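Local coordinates for recombination protein uvsY (Enterobacteria phage T4, PDB 4ZWS) that promotes assembly of UvsX recombinase filaments on single-stranded DNA and helps UvsX displace bound gp32, as part of viral DNA synthesis, at residues A[7-10]-A[11-15]; A[26-29]-A[30-33]. One frame throughout, in Å; residues are numbered along the deposited sequence.

How the interactions relate
Interaction 1 (7-10 with 11-15) lies in helix 3-14, and interaction 2 (26-29 with 30-33) lies early in helix 21-64, the next helix along the chain. Their centres are about 13 Å apart, and they meet directly where Leu-31 CD1 packs 3.5 Å from the backbone O of Asp-13. Arg-120 of helix 91-135 ties the two together: it bonds the carbonyl oxygens of Val-14 and Phe-15 in interaction 1 and the amide oxygen of Asn-28 in interaction 2. Both contacts also reach neighbouring subunits of the seven-chain assembly, interaction 1 through Gln-7, Leu-10, Lys-11 and Val-14, interaction 2 through Tyr-32.

Interaction 1 of 2, residues A[7-10]-A[11-15]; sequences QEEL and KKDVF
One turn apart (i, i+4) on alpha-helix 3-14, Leu-10 and Val-14 meet through their methyl groups, with Leu-10 CD1 3.6 Å from Val-14 CG1. The two side chains cross at a slant rather than running alongside one another. Leu-10 has its CG anti to the backbone N (chi1 -176°), which sets CG beside the carbonyl carbon and lets CD1 reach Val-14, while Val-14 holds CG1 next to its own backbone N. Together they form part of a buried face of the helix: Leu-10 also packs on Trp-35 of helix 21-64 and on Phe-109 and Ala-113 of helix 91-135, and a second subunit of the heptameric alpha barrel lays its Met-30 against Val-14.

A polar strip runs beside this face. Glu-9 reaches out as a fully extended chain, and its CG comes 3.9 Å from Asp-13 OD2. The two carboxylate planes are turned 68° apart, with Glu-9 OE1 and Asp-13 OD2 4.3 Å from each other. Lys-34 of helix 21-64 forms salt bridges to both of these oxygens, probably easing the repulsion between the acids; Lys-38 adds a second to Glu-9 OE1, and the indole N-H of Trp-35 a hydrogen bond to Asp-13 OD2. The other oxygen of Asp-13 is salt-bridged to Lys-12 through a weak hydrogen bond, Lys-12 NZ lying 3.3 Å from Asp-13 OD1 because the lysine chain folds back at its last two torsions.

Glu-8 and Lys-11 lie side by side on the outside of the helix, pointing the same way. The carboxylate touches the aliphatic part of the lysine, and the charged ends, Glu-8 OE2 and Lys-11 NZ, stop 4.3 Å apart, beyond a salt bridge. Underneath, the i to i+4 backbone ladder includes Val-14 N to Leu-10 O at 2.9 Å.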
# COMPACT_ATOMS: atom_id res chain seq x y z
N GLN A 7 9.09 -21.56 -17.69
CA GLN A 7 10.30 -20.76 -17.70
C GLN A 7 10.94 -20.80 -19.08
O GLN A 7 11.30 -19.76 -19.65
CB GLN A 7 11.27 -21.24 -16.64
CG GLN A 7 10.75 -21.02 -15.27
CD GLN A 7 11.70 -21.48 -14.19
OE1 GLN A 7 12.63 -22.24 -14.46
NE2 GLN A 7 11.46 -21.02 -12.96
N GLU A 8 11.06 -22.01 -19.61
CA GLU A 8 11.65 -22.20 -20.91
C GLU A 8 10.80 -21.58 -22.01
O GLU A 8 11.33 -20.95 -22.94
CB GLU A 8 11.88 -23.69 -21.15
CG GLU A 8 13.08 -23.95 -22.04
CD GLU A 8 14.33 -23.24 -21.55
OE1 GLU A 8 14.58 -23.22 -20.32
OE2 GLU A 8 15.05 -22.67 -22.41
N GLU A 9 9.48 -21.72 -21.89
CA GLU A 9 8.58 -21.18 -22.89
C GLU A 9 8.64 -19.65 -22.97
O GLU A 9 8.69 -19.09 -24.07
CB GLU A 9 7.15 -21.63 -22.63
CG GLU A 9 6.20 -21.22 -23.73
CD GLU A 9 4.80 -21.76 -23.54
OE1 GLU A 9 3.93 -21.44 -24.38
OE2 GLU A 9 4.57 -22.51 -22.56
N LEU A 10 8.60 -18.98 -21.82
CA LEU A 10 8.68 -17.52 -21.80
C LEU A 10 10.00 -17.02 -22.36
O LEU A 10 10.03 -16.03 -23.12
CB LEU A 10 8.51 -16.98 -20.38
CG LEU A 10 8.49 -15.45 -20.29
CD1 LEU A 10 7.29 -14.87 -21.02
CD2 LEU A 10 8.53 -14.97 -18.86
N LYS A 11 11.08 -17.71 -22.01
CA LYS A 11 12.42 -17.31 -22.45
C LYS A 11 12.49 -17.29 -23.96
O LYS A 11 13.05 -16.38 -24.56
CB LYS A 11 13.48 -18.26 -21.90
CG LYS A 11 14.90 -17.89 -22.25
CD LYS A 11 15.82 -19.06 -22.02
CE LYS A 11 17.23 -18.62 -21.76
NZ LYS A 11 18.14 -19.79 -21.58
N LYS A 12 11.89 -18.31 -24.57
CA LYS A 12 11.82 -18.39 -26.02
C LYS A 12 10.93 -17.27 -26.56
O LYS A 12 11.29 -16.62 -27.54
CB LYS A 12 11.34 -19.79 -26.41
CG LYS A 12 11.10 -20.04 -27.88
CD LYS A 12 10.59 -21.46 -28.11
CE LYS A 12 9.35 -21.80 -27.25
NZ LYS A 12 8.12 -20.96 -27.46
N ASP A 13 9.81 -17.02 -25.90
CA ASP A 13 8.80 -16.06 -26.37
C ASP A 13 9.25 -14.60 -26.41
O ASP A 13 8.87 -13.86 -27.32
CB ASP A 13 7.55 -16.13 -25.48
CG ASP A 13 6.65 -17.30 -25.81
OD1 ASP A 13 6.84 -17.95 -26.87
OD2 ASP A 13 5.76 -17.60 -24.98
N VAL A 14 10.02 -14.18 -25.41
CA VAL A 14 10.35 -12.77 -25.25
C VAL A 14 11.49 -12.30 -26.15
O VAL A 14 11.72 -11.10 -26.28
CB VAL A 14 10.71 -12.43 -23.78
CG1 VAL A 14 9.52 -12.73 -22.88
CG2 VAL A 14 11.92 -13.20 -23.32
N PHE A 15 12.19 -13.24 -26.78
CA PHE A 15 13.26 -12.89 -27.70
C PHE A 15 12.71 -11.97 -28.78
O PHE A 15 11.59 -12.14 -29.24
CB PHE A 15 13.88 -14.15 -28.33
CG PHE A 15 15.00 -13.86 -29.28
CD1 PHE A 15 16.26 -13.55 -28.81
CD2 PHE A 15 14.79 -13.89 -30.65
CE1 PHE A 15 17.31 -13.26 -29.69
CE2 PHE A 15 15.83 -13.60 -31.54
CZ PHE A 15 17.09 -13.29 -31.06

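Interaction 2 of 2, residues A[26-29]-A[30-33]; sequences ANNV and MLYS
A chi1 of -169° places CG of Asn-27 anti to the backbone N, beside the carbonyl carbon, with the amide oxygen turned to Met-30, and a bend at the last torsion of Met-30 (chi3 -72°) folds the terminal methyl back to meet it. The two side chains cross at about a right angle, three residues apart on an alpha-helix. Asn-27 OD1 touches Met-30 at two places, 3.6 Å from CE at the tip and the same distance from CB at the root, so the thioether chain arches around the amide oxygen. CE also rests 3.8 Å from Asn-27 CA. These are van der Waals contacts.

Leu-31, a turn on from Asn-27, leans over the backbone instead: its CG sits 3.5 Å from Asn-27 O, the same oxygen that accepts the Leu-31 N-H at 2.9 Å. Matching i to i+4 bonds join Tyr-32 N to Asn-28 O and Ser-33 N to Val-29 O.

Within the all-helical subunit of the heptameric alpha barrel, this turn packs on helix 91-135, Leu-31 against Ile-117 and Arg-120, Tyr-32 against Leu-114 and Ile-117. That helix satisfies both ends of the buried Asn-28 amide, OD1 by Arg-120 and ND2 by Ile-117 O, while Tyr-32 OH hydrogen-bonds the carbonyl oxygen of Phe-133 in helix 91-135 of a third subunit.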
# COMPACT_ATOMS: atom_id res chain seq x y z
N ALA A 26 3.07 -7.24 -33.67
CA ALA A 26 1.76 -7.87 -33.84
C ALA A 26 1.68 -9.16 -33.04
O ALA A 26 0.68 -9.44 -32.38
CB ALA A 26 1.47 -8.12 -35.31
N ASN A 27 2.74 -9.96 -33.11
CA ASN A 27 2.77 -11.24 -32.43
C ASN A 27 2.81 -11.07 -30.91
O ASN A 27 2.43 -11.97 -30.17
CB ASN A 27 3.97 -12.07 -32.88
CG ASN A 27 3.90 -13.51 -32.40
OD1 ASN A 27 2.82 -14.03 -32.12
ND2 ASN A 27 5.05 -14.16 -32.29
N ASN A 28 3.27 -9.91 -30.45
CA ASN A 28 3.36 -9.64 -29.03
C ASN A 28 1.96 -9.68 -28.41
O ASN A 28 1.78 -10.12 -27.26
CB ASN A 28 4.02 -8.29 -28.75
CG ASN A 28 4.39 -8.13 -27.29
OD1 ASN A 28 5.34 -8.74 -26.80
ND2 ASN A 28 3.63 -7.31 -26.57
N VAL A 29 0.98 -9.21 -29.17
CA VAL A 29 -0.42 -9.23 -28.74
C VAL A 29 -0.92 -10.66 -28.58
O VAL A 29 -1.63 -10.98 -27.63
CB VAL A 29 -1.31 -8.48 -29.74
CG1 VAL A 29 -2.70 -8.21 -29.17
CG2 VAL A 29 -0.62 -7.20 -30.18
N MET A 30 -0.49 -11.51 -29.49
CA MET A 30 -0.87 -12.91 -29.46
C MET A 30 -0.23 -13.57 -28.25
O MET A 30 -0.87 -14.38 -27.56
CB MET A 30 -0.46 -13.60 -30.76
CG MET A 30 -1.58 -13.63 -31.79
SD MET A 30 -1.13 -14.39 -33.36
CE MET A 30 -0.05 -13.13 -34.04
N LEU A 31 1.03 -13.22 -27.98
CA LEU A 31 1.72 -13.77 -26.82
C LEU A 31 1.02 -13.42 -25.52
O LEU A 31 0.87 -14.28 -24.65
CB LEU A 31 3.16 -13.27 -26.75
CG LEU A 31 4.14 -13.81 -27.78
CD1 LEU A 31 5.48 -13.12 -27.60
CD2 LEU A 31 4.29 -15.29 -27.59
N TYR A 32 0.58 -12.18 -25.40
CA TYR A 32 -0.10 -11.76 -24.20
C TYR A 32 -1.36 -12.59 -24.02
O TYR A 32 -1.60 -13.18 -22.96
CB TYR A 32 -0.45 -10.28 -24.28
CG TYR A 32 -0.86 -9.67 -22.96
CD1 TYR A 32 -2.20 -9.57 -22.63
CD2 TYR A 32 0.08 -9.23 -22.04
CE1 TYR A 32 -2.60 -9.04 -21.43
CE2 TYR A 32 -0.31 -8.68 -20.83
CZ TYR A 32 -1.66 -8.59 -20.54
OH TYR A 32 -2.11 -8.06 -19.35
N SER A 33 -2.11 -12.69 -25.11
CA SER A 33 -3.31 -13.51 -25.14
C SER A 33 -3.01 -14.96 -24.71
O SER A 33 -3.75 -15.54 -23.91
CB SER A 33 -3.93 -13.44 -26.53
OG SER A 33 -4.94 -14.40 -26.66